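Local coordinates for sulfite dehydrogenase (Paracoccus pantotrophus, PDB 2XTS), which oxidises protein-bound sulfane sulfur in the Sox system, using a molybdenum cofactor and passing electrons to the heme of its cytochrome partner, at residues 54-59 against 70-75; 60-65 against 324-329; 125-130 against 137-142; 267-272 against 287-292. All coordinates share one frame; numbering follows the deposited sequence.

Interaction 1 of 4, residues 54-59 against 70-75; sequences NFTPIH and CAFERH. With MTE (phosphonic acidmono-(2-amino-5,6-dimercapto-4-oxo-3,7,8a,9,10,10a-hexahydro-4H-8-oxa-1,3,9,10-tetraaza-anthracen-7-ylmethyl)ester), chain E; 2MO (molybdenum (IV)oxide), chain F.
The molybdopterin pocket of this sulfite oxidase-family enzyme is partly built by residues 70-75, which end in strand 74-75 and run roughly antiparallel to the loop 54-59. Asn54 holds the two together by backbone and side chain: its N donates to Glu73 O at 3.1 Å, while OD1 takes the N-H of Glu73 at 2.8 Å, the donor lying 39° out of the amide plane. A weak bond joins Asn54 ND2 to Glu73 OE2, and ND2 also reaches Val22 O of the second subunit. An asparagine suits this place because its amide both accepts and donates. Thr56 OG1, bonded to Ile143 O, receives Phe72 N at 2.9 Å.

With CG lodged between its backbone N and carbonyl carbon (chi1 86°), Phe72 lays a ring face under the cofactor phosphate, MTE O1P standing 3.2 Å above the plane over the ring centre. Cut back to alanine, this position would probably open a gap beneath the phosphate and leave O1P without its apolar floor. Arg74 grips the cofactor at both ends: its backbone N bonds MTE O2P at 3.0 Å, and NE donates to the molybdenum-bound oxygen 2MO OT2, 3.1 Å away in the guanidinium plane.

Interaction 2 of 4, residues 60-65 against 324-329; sequences ALEGTI and LTRFHL
Gly63 O is gripped by two nitrogens of Arg326, NE at 2.8 Å and NH2 at 2.9 Å, where the loop 60-65 lies against strand 325-333 of the antiparallel sheet of the dimerisation domain. The carbonyl meets the guanidinium side-on at its edge, in its plane; NE sits on a lone pair of the oxygen, whereas NH2 is tilted 35° from the carbonyl plane. With CG opposite the backbone N (chi1 178°), the arginine bends at chi2 and chi3, bringing its chain back against the loop. Glu62 OE2 forms a salt bridge with NE at 3.3 Å from over one guanidinium face, through charge alone, since the oxygen lies well out of plane; its anti lone pair takes the N-H of Gly63 at 2.9 Å. Gly63 has positive phi, a conformation glycine adopts easily.

Arg326 NH1 is bonded to Ser287 and Thr269, and Glu62 OE1 to Ser287 and to Arg111 of the second subunit. A leucine replacing Arg326 would probably leave Gly63 O without its two donors and Glu62 OE2 without the positive charge it lies over. Thr64 rests its methyl CG2 on Leu324 O, while water 1 joins Leu61 O to Arg326 NH2, 2.7 Å from each.

Interaction 3 of 4, residues 125-130 against 137-142; sequences GMEWGG and QYTQGM
Met126 and Met142 meet tip to tip, their CE methyls 3.7 Å apart, in the molybdopterin-binding domain, where the loop after strand 112-119 makes a 3-10 turn, 125-127, against the end of helix 136-140. The two chains arrive in unlike shapes: Met142 is extended beyond CG, whereas Met126, with CG between its backbone N and carbonyl carbon (chi1 75°), folds again at chi2 and chi3. The Met126 methyl also lies 3.7 Å from Tyr138 O. Flexible, unbranched methionines suit a join between a short 3-10 turn and a helix end.

Beside them Thr139 CG2 packs on the bent Glu127 chain, 3.4 Å from CD and from OE2.

The second shell fixes that carboxylate. Glu127 OE2 accepts the N-H groups of Gln132 and Leu133, and OE1 is bonded to Asn386, so the acid ties the 3-10 turn to the chain leading into the helix and to strand 384-389. Met142 N is held by Asn123 OD1, and its side chain approaches the molybdenum oxide group, nearest atoms about 6 Å apart. No hydrogen bond joins 125-130 to 137-142, whose contact is by van der Waals forces; because N-H donors outside the two segments reach both its oxygens, the buried carboxylate probably stays ionised.

Interaction 4 of 4, residues 267-272 against 287-292; sequences VITSPS and SGLAWS
A classic beta bulge interrupts the antiparallel pairing of strands 265-270 and 282-291, a hairpin at one end of the large sheet of the dimerisation domain. At the bulge Thr269 and Ser270 both face Ser287, whose carbonyl oxygen accepts Thr269 N at 2.8 Å and Ser270 N at 3.2 Å. The Ser270 bond is straighter (169°) than that of Thr269 (136°). Thr269 OG1, set between its backbone N and carbonyl carbon (chi1 57°), comes 3.2 Å from Ser287 O, a weak, unsettled bond, and reaches Arg326. Ser287 N returns a bond to Ser270 O at 2.9 Å. Val267 and Leu289 form a regular hydrogen-bonded pair, N to O at 2.9 Å in both directions.

Between that pair and the bulge, Gly288 lies opposite Ile268 with the alpha carbons 4.1 Å apart; any side chain at Gly288 would run into Val267 O and Ile268 CA. Val267 sends CG1 to the edge of the Trp291 ring, 4.3 Å from CZ3, and its beta-branched shape suits a strand. Across the cis peptide before Pro271, Ser272 OG donates to Thr269 O at 2.7 Å. One extra residue opposite a doubly accepting carbonyl is the signature of the classic bulge in antiparallel sheets.

In the fold
Interactions 1 and 2 alternate along the chain, using successive parts of the loop between strands 52-53 and 74-75, and their centres lie 16 Å apart. Interaction 3 follows interaction 1, and interaction 4 comes later; both are nested inside the long loop closed by interaction 2. Interactions 2 and 4 are closest, 7 Å between centres, because strands 325-333 and 282-291 are neighbours in the dimerisation-domain sheet. Interaction 3, in the molybdopterin-binding region, touches interaction 1 through Thr56 N and Gly141 O, and interaction 4 through Gln140 and Val267. One loop thus runs from the cofactor pocket to the dimerisation-domain sheet, with interactions 1 and 2 also touching the second subunit.

Interaction 1 of 4, residues 54-59 against 70-75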
loop_
_atom_site.group_PDB
_atom_site.type_symbol
_atom_site.label_atom_id
_atom_site.label_comp_id
_atom_site.label_asym_id
_atom_site.label_seq_id
_atom_site.Cartn_x
_atom_site.Cartn_y
_atom_site.Cartn_z
ATOM N N ASN A 54 4.063 -16.442 -9.804
ATOM C CA ASN A 54 5.163 -15.494 -9.934
ATOM C C ASN A 54 5.559 -15.018 -8.544
ATOM O O ASN A 54 4.987 -15.492 -7.555
ATOM C CB ASN A 54 4.864 -14.387 -10.948
ATOM C CG ASN A 54 3.756 -13.450 -10.518
ATOM O OD1 ASN A 54 3.581 -13.197 -9.329
ATOM N ND2 ASN A 54 3.043 -12.864 -11.494
ATOM N N PHE A 55 6.572 -14.158 -8.452
ATOM C CA PHE A 55 7.243 -13.941 -7.184
ATOM C C PHE A 55 7.343 -12.462 -6.835
ATOM O O PHE A 55 7.760 -11.660 -7.665
ATOM C CB PHE A 55 8.660 -14.537 -7.259
ATOM C CG PHE A 55 8.678 -16.020 -7.443
ATOM C CD1 PHE A 55 8.670 -16.571 -8.716
ATOM C CD2 PHE A 55 8.657 -16.863 -6.347
ATOM C CE1 PHE A 55 8.621 -17.947 -8.887
ATOM C CE2 PHE A 55 8.647 -18.235 -6.522
ATOM C CZ PHE A 55 8.626 -18.765 -7.783
ATOM N N THR A 56 6.964 -12.119 -5.609
ATOM C CA THR A 56 7.080 -10.752 -5.109
ATOM C C THR A 56 8.555 -10.377 -4.928
ATOM O O THR A 56 9.320 -11.188 -4.433
ATOM C CB THR A 56 6.422 -10.649 -3.707
ATOM O OG1 THR A 56 5.079 -11.133 -3.770
ATOM C CG2 THR A 56 6.450 -9.239 -3.153
ATOM N N PRO A 57 8.951 -9.149 -5.308
ATOM C CA PRO A 57 10.353 -8.712 -5.172
ATOM C C PRO A 57 10.708 -8.341 -3.738
ATOM O O PRO A 57 11.140 -7.226 -3.486
ATOM C CB PRO A 57 10.430 -7.505 -6.108
ATOM C CG PRO A 57 9.078 -6.934 -6.068
ATOM C CD PRO A 57 8.153 -8.138 -6.034
ATOM N N ILE A 58 10.609 -9.312 -2.829
ATOM C CA ILE A 58 10.877 -9.049 -1.424
ATOM C C ILE A 58 12.325 -8.681 -1.113
ATOM O O ILE A 58 12.590 -8.187 -0.059
ATOM C CB ILE A 58 10.405 -10.208 -0.519
ATOM C CG1 ILE A 58 11.120 -11.525 -0.846
ATOM C CG2 ILE A 58 8.872 -10.351 -0.566
ATOM C CD1 ILE A 58 11.009 -12.560 0.242
ATOM N N HIS A 59 13.272 -8.944 -2.006
ATOM C CA HIS A 59 14.635 -8.471 -1.808
ATOM C C HIS A 59 14.726 -6.958 -1.754
ATOM O O HIS A 59 15.600 -6.423 -1.104
ATOM C CB HIS A 59 15.521 -9.009 -2.919
ATOM C CG HIS A 59 15.174 -8.487 -4.272
ATOM N ND1 HIS A 59 13.969 -8.763 -4.875
ATOM C CD2 HIS A 59 15.908 -7.791 -5.177
ATOM C CE1 HIS A 59 13.943 -8.208 -6.068
ATOM N NE2 HIS A 59 15.111 -7.616 -6.285
ATOM N N CYS A 70 3.131 -5.239 -7.441
ATOM C CA CYS A 70 4.158 -6.279 -7.532
ATOM C C CYS A 70 3.974 -7.430 -6.564
ATOM O O CYS A 70 4.863 -8.245 -6.387
ATOM C CB CYS A 70 5.557 -5.715 -7.379
ATOM S SG CYS A 70 5.950 -4.906 -5.836
ATOM N N ALA A 71 2.793 -7.524 -5.976
ATOM C CA ALA A 71 2.430 -8.621 -5.097
ATOM C C ALA A 71 2.166 -9.870 -5.935
ATOM O O ALA A 71 1.455 -9.817 -6.953
ATOM C CB ALA A 71 1.219 -8.252 -4.276
ATOM N N PHE A 72 2.743 -10.995 -5.513
ATOM C CA PHE A 72 2.712 -12.214 -6.320
ATOM C C PHE A 72 1.309 -12.653 -6.678
ATOM O O PHE A 72 0.328 -12.320 -5.993
ATOM C CB PHE A 72 3.455 -13.386 -5.653
ATOM C CG PHE A 72 2.630 -14.198 -4.681
ATOM C CD1 PHE A 72 2.219 -13.705 -3.470
ATOM C CD2 PHE A 72 2.287 -15.498 -4.996
ATOM C CE1 PHE A 72 1.472 -14.477 -2.607
ATOM C CE2 PHE A 72 1.554 -16.259 -4.136
ATOM C CZ PHE A 72 1.141 -15.771 -2.946
ATOM N N GLU A 73 1.243 -13.451 -7.738
ATOM C CA GLU A 73 0.035 -14.084 -8.268
ATOM C C GLU A 73 0.216 -15.574 -8.279
ATOM O O GLU A 73 1.259 -16.082 -8.648
ATOM C CB GLU A 73 -0.138 -13.692 -9.732
ATOM C CG GLU A 73 -0.323 -12.224 -10.016
ATOM C CD GLU A 73 -0.254 -11.945 -11.505
ATOM O OE1 GLU A 73 -1.114 -12.422 -12.279
ATOM O OE2 GLU A 73 0.669 -11.244 -11.920
ATOM N N ARG A 74 -0.835 -16.292 -7.932
ATOM C CA ARG A 74 -0.919 -17.740 -8.177
ATOM C C ARG A 74 -2.313 -18.018 -8.730
ATOM O O ARG A 74 -3.315 -17.743 -8.066
ATOM C CB ARG A 74 -0.629 -18.568 -6.920
ATOM C CG ARG A 74 -0.097 -19.971 -7.187
ATOM C CD ARG A 74 -1.080 -20.900 -7.840
ATOM N NE ARG A 74 -0.620 -22.274 -7.627
ATOM C CZ ARG A 74 -0.634 -23.241 -8.532
ATOM N NH1 ARG A 74 -1.087 -23.037 -9.771
ATOM N NH2 ARG A 74 -0.152 -24.433 -8.181
ATOM N N HIS A 75 -2.367 -18.539 -9.948
ATOM C CA HIS A 75 -3.624 -18.925 -10.608
ATOM C C HIS A 75 -3.567 -20.375 -11.037
ATOM O O HIS A 75 -2.488 -20.930 -11.215
ATOM C CB HIS A 75 -3.878 -18.096 -11.880
ATOM C CG HIS A 75 -3.638 -16.652 -11.689
ATOM N ND1 HIS A 75 -2.832 -15.864 -12.495
ATOM C CD2 HIS A 75 -4.071 -15.865 -10.685
ATOM C CE1 HIS A 75 -2.823 -14.632 -12.004
ATOM N NE2 HIS A 75 -3.575 -14.610 -10.912
HETATM N N1 MTE E . -8.562 -18.753 -6.060
HETATM C C2 MTE E . -9.037 -19.161 -7.232
HETATM N N2 MTE E . -10.344 -18.960 -7.507
HETATM N N3 MTE E . -8.254 -19.744 -8.159
HETATM C C4 MTE E . -6.924 -19.974 -7.956
HETATM O O4 MTE E . -6.264 -20.509 -8.870
HETATM N N5 MTE E . -5.034 -19.828 -6.311
HETATM C C6 MTE E . -4.857 -19.903 -4.879
HETATM C C7 MTE E . -5.477 -18.755 -4.099
HETATM N N8 MTE E . -6.844 -18.558 -4.508
HETATM C C9 MTE E . -6.342 -19.583 -6.687
HETATM C C10 MTE E . -7.253 -18.956 -5.722
HETATM C "C1'" MTE E . -3.404 -20.046 -4.466
HETATM S "S1'" MTE E . -2.612 -21.590 -4.689
HETATM C "C2'" MTE E . -2.733 -19.040 -3.857
HETATM S "S2'" MTE E . -1.150 -19.248 -3.219
HETATM C "C3'" MTE E . -3.409 -17.695 -3.691
HETATM O "O3'" MTE E . -4.695 -17.594 -4.324
HETATM C "C4'" MTE E . -2.554 -16.605 -4.310
HETATM O "O4'" MTE E . -3.160 -15.327 -4.075
HETATM P P MTE E . -2.641 -14.126 -5.003
HETATM O O1P MTE E . -1.133 -14.088 -4.612
HETATM O O2P MTE E . -2.786 -14.478 -6.447
HETATM O O3P MTE E . -3.370 -12.920 -4.520
HETATM MO MO 2MO F . -0.657 -21.571 -3.350
HETATM O OT1 2MO F . -1.038 -22.285 -1.749
HETATM O OT2 2MO F . -0.112 -22.908 -4.674
#

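Interaction 2 of 4, residues 60-65 against 324-329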
loop_
_atom_site.group_PDB
_atom_site.type_symbol
_atom_site.label_atom_id
_atom_site.label_comp_id
_atom_site.label_asym_id
_atom_site.label_seq_id
_atom_site.Cartn_x
_atom_site.Cartn_y
_atom_site.Cartn_z
ATOM N N ALA A 60 13.856 -6.277 -2.494
ATOM C CA ALA A 60 13.972 -4.829 -2.709
ATOM C C ALA A 60 13.022 -4.016 -1.862
ATOM O O ALA A 60 13.184 -2.813 -1.753
ATOM C CB ALA A 60 13.759 -4.492 -4.180
ATOM N N LEU A 61 12.038 -4.661 -1.267
ATOM C CA LEU A 61 11.039 -3.987 -0.466
ATOM C C LEU A 61 11.543 -3.734 0.949
ATOM O O LEU A 61 12.471 -4.359 1.407
ATOM C CB LEU A 61 9.736 -4.777 -0.450
ATOM C CG LEU A 61 9.092 -5.045 -1.803
ATOM C CD1 LEU A 61 7.907 -5.979 -1.651
ATOM C CD2 LEU A 61 8.702 -3.792 -2.590
ATOM N N GLU A 62 10.883 -2.823 1.646
ATOM C CA GLU A 62 11.100 -2.580 3.072
ATOM C C GLU A 62 9.745 -2.527 3.778
ATOM O O GLU A 62 8.683 -2.684 3.155
ATOM C CB GLU A 62 11.947 -1.308 3.328
ATOM C CG GLU A 62 13.366 -1.589 3.780
ATOM C CD GLU A 62 13.507 -2.046 5.203
ATOM O OE1 GLU A 62 14.663 -2.291 5.609
ATOM O OE2 GLU A 62 12.504 -2.175 5.931
ATOM N N GLY A 63 9.772 -2.365 5.081
ATOM C CA GLY A 63 8.533 -2.280 5.823
ATOM C C GLY A 63 7.788 -3.592 5.768
ATOM O O GLY A 63 8.413 -4.665 5.808
ATOM N N THR A 64 6.463 -3.504 5.744
ATOM C CA THR A 64 5.607 -4.673 5.764
ATOM C C THR A 64 4.501 -4.701 4.701
ATOM O O THR A 64 4.034 -5.802 4.352
ATOM C CB THR A 64 4.960 -4.909 7.141
ATOM O OG1 THR A 64 3.939 -3.935 7.379
ATOM C CG2 THR A 64 5.994 -4.940 8.265
ATOM N N ILE A 65 4.073 -3.540 4.197
ATOM C CA ILE A 65 2.992 -3.497 3.218
ATOM C C ILE A 65 3.538 -3.836 1.844
ATOM O O ILE A 65 4.502 -3.217 1.397
ATOM C CB ILE A 65 2.358 -2.080 3.179
ATOM C CG1 ILE A 65 1.660 -1.760 4.510
ATOM C CG2 ILE A 65 1.395 -1.931 2.007
ATOM C CD1 ILE A 65 0.502 -2.646 4.842
ATOM N N LEU A 324 3.096 -9.976 8.179
ATOM C CA LEU A 324 4.516 -9.734 8.016
ATOM C C LEU A 324 5.010 -8.727 9.026
ATOM O O LEU A 324 4.340 -7.751 9.366
ATOM C CB LEU A 324 4.874 -9.245 6.610
ATOM C CG LEU A 324 4.761 -10.226 5.449
ATOM C CD1 LEU A 324 5.254 -9.552 4.164
ATOM C CD2 LEU A 324 5.567 -11.453 5.715
ATOM N N THR A 325 6.228 -8.974 9.486
ATOM C CA THR A 325 6.898 -8.202 10.517
ATOM C C THR A 325 8.324 -7.937 10.057
ATOM O O THR A 325 9.031 -8.859 9.655
ATOM C CB THR A 325 6.865 -9.009 11.832
ATOM O OG1 THR A 325 5.509 -9.386 12.105
ATOM C CG2 THR A 325 7.443 -8.231 13.012
ATOM N N ARG A 326 8.742 -6.678 10.123
ATOM C CA ARG A 326 10.066 -6.266 9.681
ATOM C C ARG A 326 11.033 -6.300 10.832
ATOM O O ARG A 326 10.708 -5.833 11.904
ATOM C CB ARG A 326 9.977 -4.852 9.132
ATOM C CG ARG A 326 11.302 -4.242 8.665
ATOM C CD ARG A 326 12.021 -4.981 7.532
ATOM N NE ARG A 326 11.149 -5.150 6.368
ATOM C CZ ARG A 326 11.499 -5.743 5.234
ATOM N NH1 ARG A 326 12.710 -6.257 5.074
ATOM N NH2 ARG A 326 10.610 -5.882 4.265
ATOM N N PHE A 327 12.218 -6.863 10.609
ATOM C CA PHE A 327 13.299 -6.818 11.601
ATOM C C PHE A 327 14.568 -6.257 11.014
ATOM O O PHE A 327 14.805 -6.327 9.803
ATOM C CB PHE A 327 13.588 -8.202 12.235
ATOM C CG PHE A 327 14.165 -9.228 11.285
ATOM C CD1 PHE A 327 15.540 -9.349 11.111
ATOM C CD2 PHE A 327 13.337 -10.087 10.579
ATOM C CE1 PHE A 327 16.061 -10.294 10.237
ATOM C CE2 PHE A 327 13.861 -11.046 9.704
ATOM C CZ PHE A 327 15.209 -11.148 9.533
ATOM N N HIS A 328 15.393 -5.691 11.896
ATOM C CA HIS A 328 16.679 -5.125 11.517
ATOM C C HIS A 328 17.745 -5.467 12.533
ATOM O O HIS A 328 17.478 -5.542 13.730
ATOM C CB HIS A 328 16.649 -3.607 11.433
ATOM C CG HIS A 328 15.771 -3.074 10.352
ATOM N ND1 HIS A 328 16.101 -3.079 9.013
ATOM C CD2 HIS A 328 14.562 -2.476 10.436
ATOM C CE1 HIS A 328 15.107 -2.541 8.319
ATOM N NE2 HIS A 328 14.163 -2.170 9.161
ATOM N N LEU A 329 18.960 -5.643 12.031
ATOM C CA LEU A 329 20.153 -5.719 12.872
ATOM C C LEU A 329 21.239 -4.955 12.150
ATOM O O LEU A 329 21.538 -5.228 10.990
ATOM C CB LEU A 329 20.607 -7.166 13.133
ATOM C CG LEU A 329 21.815 -7.353 14.070
ATOM C CD1 LEU A 329 21.400 -7.131 15.520
ATOM C CD2 LEU A 329 22.504 -8.694 13.926
HETATM O O HOH W 1 11.644 -6.903 2.014
#

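Interaction 3 of 4, residues 125-130 against 137-142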
loop_
_atom_site.group_PDB
_atom_site.type_symbol
_atom_site.label_atom_id
_atom_site.label_comp_id
_atom_site.label_asym_id
_atom_site.label_seq_id
_atom_site.Cartn_x
_atom_site.Cartn_y
_atom_site.Cartn_z
ATOM N N GLY A 125 9.198 -24.389 -1.573
ATOM C CA GLY A 125 9.051 -25.830 -1.754
ATOM C C GLY A 125 10.125 -26.416 -2.652
ATOM O O GLY A 125 10.558 -27.559 -2.462
ATOM N N MET A 126 10.594 -25.628 -3.609
ATOM C CA MET A 126 11.690 -26.053 -4.494
ATOM C C MET A 126 13.000 -26.227 -3.736
ATOM O O MET A 126 13.959 -26.768 -4.282
ATOM C CB MET A 126 11.886 -25.082 -5.683
ATOM C CG MET A 126 12.562 -23.756 -5.363
ATOM S SD MET A 126 11.598 -22.594 -4.386
ATOM C CE MET A 126 10.300 -22.116 -5.562
ATOM N N GLU A 127 13.060 -25.704 -2.514
ATOM C CA GLU A 127 14.245 -25.792 -1.638
ATOM C C GLU A 127 14.196 -26.944 -0.646
ATOM O O GLU A 127 15.103 -27.096 0.160
ATOM C CB GLU A 127 14.447 -24.475 -0.882
ATOM C CG GLU A 127 14.560 -23.244 -1.769
ATOM C CD GLU A 127 15.854 -23.205 -2.528
ATOM O OE1 GLU A 127 16.904 -23.104 -1.847
ATOM O OE2 GLU A 127 15.827 -23.228 -3.783
ATOM N N TRP A 128 13.178 -27.793 -0.718
ATOM C CA TRP A 128 13.093 -28.917 0.214
ATOM C C TRP A 128 14.294 -29.846 0.091
ATOM O O TRP A 128 14.750 -30.408 1.081
ATOM C CB TRP A 128 11.825 -29.735 -0.003
ATOM C CG TRP A 128 10.684 -29.352 0.893
ATOM C CD1 TRP A 128 9.434 -28.956 0.499
ATOM C CD2 TRP A 128 10.667 -29.392 2.322
ATOM N NE1 TRP A 128 8.636 -28.759 1.602
ATOM C CE2 TRP A 128 9.379 -29.003 2.732
ATOM C CE3 TRP A 128 11.613 -29.712 3.299
ATOM C CZ2 TRP A 128 9.010 -28.939 4.066
ATOM C CZ3 TRP A 128 11.237 -29.643 4.625
ATOM C CH2 TRP A 128 9.948 -29.267 4.997
ATOM N N GLY A 129 14.777 -30.028 -1.127
ATOM C CA GLY A 129 15.803 -31.020 -1.418
ATOM C C GLY A 129 17.179 -30.433 -1.623
ATOM O O GLY A 129 18.090 -31.148 -2.060
ATOM N N GLY A 130 17.358 -29.148 -1.332
ATOM C CA GLY A 130 18.642 -28.486 -1.554
ATOM C C GLY A 130 18.482 -27.016 -1.829
ATOM O O GLY A 130 17.455 -26.429 -1.523
ATOM N N GLN A 137 13.620 -13.359 -3.572
ATOM C CA GLN A 137 12.412 -13.207 -4.387
ATOM C C GLN A 137 11.904 -14.590 -4.796
ATOM O O GLN A 137 10.695 -14.874 -4.771
ATOM C CB GLN A 137 12.727 -12.389 -5.642
ATOM C CG GLN A 137 11.572 -12.318 -6.610
ATOM C CD GLN A 137 11.630 -11.128 -7.536
ATOM O OE1 GLN A 137 12.720 -10.623 -7.816
ATOM N NE2 GLN A 137 10.472 -10.679 -8.006
ATOM N N TYR A 138 12.837 -15.469 -5.170
ATOM C CA TYR A 138 12.485 -16.794 -5.701
ATOM C C TYR A 138 12.224 -17.817 -4.604
ATOM O O TYR A 138 11.319 -18.631 -4.706
ATOM C CB TYR A 138 13.590 -17.290 -6.662
ATOM C CG TYR A 138 13.866 -16.277 -7.727
ATOM C CD1 TYR A 138 12.962 -16.064 -8.750
ATOM C CD2 TYR A 138 14.990 -15.487 -7.677
ATOM C CE1 TYR A 138 13.182 -15.100 -9.699
ATOM C CE2 TYR A 138 15.203 -14.494 -8.610
ATOM C CZ TYR A 138 14.303 -14.323 -9.629
ATOM O OH TYR A 138 14.473 -13.340 -10.567
ATOM N N THR A 139 13.057 -17.816 -3.570
ATOM C CA THR A 139 12.954 -18.848 -2.554
ATOM C C THR A 139 11.973 -18.522 -1.420
ATOM O O THR A 139 11.559 -19.429 -0.698
ATOM C CB THR A 139 14.365 -19.228 -2.014
ATOM O OG1 THR A 139 15.089 -18.073 -1.590
ATOM C CG2 THR A 139 15.176 -19.917 -3.079
ATOM N N GLN A 140 11.541 -17.250 -1.299
ATOM C CA GLN A 140 10.590 -16.836 -0.280
ATOM C C GLN A 140 9.498 -15.887 -0.786
ATOM O O GLN A 140 8.681 -15.451 0.009
ATOM C CB GLN A 140 11.323 -16.219 0.926
ATOM C CG GLN A 140 12.028 -17.200 1.885
ATOM C CD GLN A 140 13.424 -17.610 1.412
ATOM O OE1 GLN A 140 14.034 -16.957 0.575
ATOM N NE2 GLN A 140 13.953 -18.664 2.001
ATOM N N GLY A 141 9.499 -15.551 -2.073
ATOM C CA GLY A 141 8.638 -14.491 -2.565
ATOM C C GLY A 141 7.226 -14.855 -2.993
ATOM O O GLY A 141 6.530 -14.017 -3.531
ATOM N N MET A 142 6.761 -16.070 -2.722
ATOM C CA MET A 142 5.349 -16.397 -2.904
ATOM C C MET A 142 4.586 -15.938 -1.648
ATOM O O MET A 142 4.009 -16.742 -0.911
ATOM C CB MET A 142 5.102 -17.894 -3.149
ATOM C CG MET A 142 5.932 -18.554 -4.179
ATOM S SD MET A 142 5.377 -20.292 -4.291
ATOM C CE MET A 142 6.727 -21.038 -5.197
#

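Interaction 4 of 4, residues 267-272 against 287-292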
loop_
_atom_site.group_PDB
_atom_site.type_symbol
_atom_site.label_atom_id
_atom_site.label_comp_id
_atom_site.label_asym_id
_atom_site.label_seq_id
_atom_site.Cartn_x
_atom_site.Cartn_y
_atom_site.Cartn_z
ATOM N N VAL A 267 13.043 -14.572 6.767
ATOM C CA VAL A 267 14.103 -14.494 5.779
ATOM C C VAL A 267 14.764 -13.128 5.842
ATOM O O VAL A 267 14.079 -12.115 5.985
ATOM C CB VAL A 267 13.621 -14.809 4.323
ATOM C CG1 VAL A 267 12.548 -13.821 3.834
ATOM C CG2 VAL A 267 14.810 -14.882 3.363
ATOM N N ILE A 268 16.091 -13.108 5.748
ATOM C CA ILE A 268 16.867 -11.893 5.553
ATOM C C ILE A 268 16.746 -11.475 4.084
ATOM O O ILE A 268 17.147 -12.196 3.179
ATOM C CB ILE A 268 18.336 -12.114 5.965
ATOM C CG1 ILE A 268 18.404 -12.284 7.493
ATOM C CG2 ILE A 268 19.194 -10.934 5.529
ATOM C CD1 ILE A 268 19.738 -12.869 8.014
ATOM N N THR A 269 16.179 -10.294 3.853
ATOM C CA THR A 269 15.987 -9.789 2.495
ATOM C C THR A 269 17.185 -9.005 1.990
ATOM O O THR A 269 17.372 -8.903 0.791
ATOM C CB THR A 269 14.695 -8.962 2.407
ATOM O OG1 THR A 269 14.738 -7.889 3.352
ATOM C CG2 THR A 269 13.495 -9.834 2.752
ATOM N N SER A 270 17.992 -8.470 2.902
ATOM C CA SER A 270 19.257 -7.896 2.512
ATOM C C SER A 270 20.237 -7.911 3.664
ATOM O O SER A 270 19.883 -7.671 4.780
ATOM C CB SER A 270 19.096 -6.476 2.006
ATOM O OG SER A 270 18.876 -5.595 3.079
ATOM N N PRO A 271 21.495 -8.277 3.366
ATOM C CA PRO A 271 22.026 -8.803 2.104
ATOM C C PRO A 271 21.318 -10.088 1.691
ATOM O O PRO A 271 20.825 -10.833 2.535
ATOM C CB PRO A 271 23.505 -9.105 2.426
ATOM C CG PRO A 271 23.806 -8.398 3.650
ATOM C CD PRO A 271 22.519 -8.281 4.421
ATOM N N SER A 272 21.282 -10.328 0.390
ATOM C CA SER A 272 20.731 -11.554 -0.170
ATOM C C SER A 272 21.311 -11.674 -1.584
ATOM O O SER A 272 21.971 -10.747 -2.052
ATOM C CB SER A 272 19.190 -11.540 -0.154
ATOM O OG SER A 272 18.685 -10.507 -0.993
ATOM N N SER A 287 18.362 -6.555 7.017
ATOM C CA SER A 287 16.911 -6.331 7.032
ATOM C C SER A 287 16.213 -7.631 6.672
ATOM O O SER A 287 16.722 -8.383 5.848
ATOM C CB SER A 287 16.546 -5.277 5.990
ATOM O OG SER A 287 15.174 -4.982 6.004
ATOM N N GLY A 288 15.048 -7.878 7.265
ATOM C CA GLY A 288 14.273 -9.004 6.811
ATOM C C GLY A 288 12.861 -9.030 7.309
ATOM O O GLY A 288 12.387 -8.114 7.986
ATOM N N LEU A 289 12.194 -10.123 6.937
ATOM C CA LEU A 289 10.794 -10.337 7.246
ATOM C C LEU A 289 10.602 -11.597 8.101
ATOM O O LEU A 289 11.283 -12.595 7.911
ATOM C CB LEU A 289 9.979 -10.526 5.967
ATOM C CG LEU A 289 9.801 -9.267 5.131
ATOM C CD1 LEU A 289 9.363 -9.628 3.716
ATOM C CD2 LEU A 289 8.839 -8.331 5.839
ATOM N N ALA A 290 9.678 -11.521 9.049
ATOM C CA ALA A 290 9.279 -12.675 9.862
ATOM C C ALA A 290 7.756 -12.680 9.941
ATOM O O ALA A 290 7.131 -11.612 9.878
ATOM C CB ALA A 290 9.874 -12.590 11.245
ATOM N N TRP A 291 7.160 -13.857 10.100
ATOM C CA TRP A 291 5.717 -13.973 10.130
ATOM C C TRP A 291 5.330 -15.341 10.695
ATOM O O TRP A 291 6.128 -16.269 10.663
ATOM C CB TRP A 291 5.118 -13.774 8.733
ATOM C CG TRP A 291 5.554 -14.754 7.686
ATOM C CD1 TRP A 291 4.860 -15.850 7.288
ATOM C CD2 TRP A 291 6.748 -14.730 6.880
ATOM N NE1 TRP A 291 5.519 -16.509 6.306
ATOM C CE2 TRP A 291 6.691 -15.858 6.041
ATOM C CE3 TRP A 291 7.859 -13.886 6.798
ATOM C CZ2 TRP A 291 7.676 -16.143 5.102
ATOM C CZ3 TRP A 291 8.835 -14.172 5.872
ATOM C CH2 TRP A 291 8.739 -15.294 5.035
ATOM N N SER A 292 4.109 -15.470 11.192
ATOM C CA SER A 292 3.603 -16.725 11.690
ATOM C C SER A 292 2.096 -16.794 11.575
ATOM O O SER A 292 1.407 -15.855 11.979
ATOM C CB SER A 292 3.949 -16.901 13.155
ATOM O OG SER A 292 3.447 -18.136 13.596
#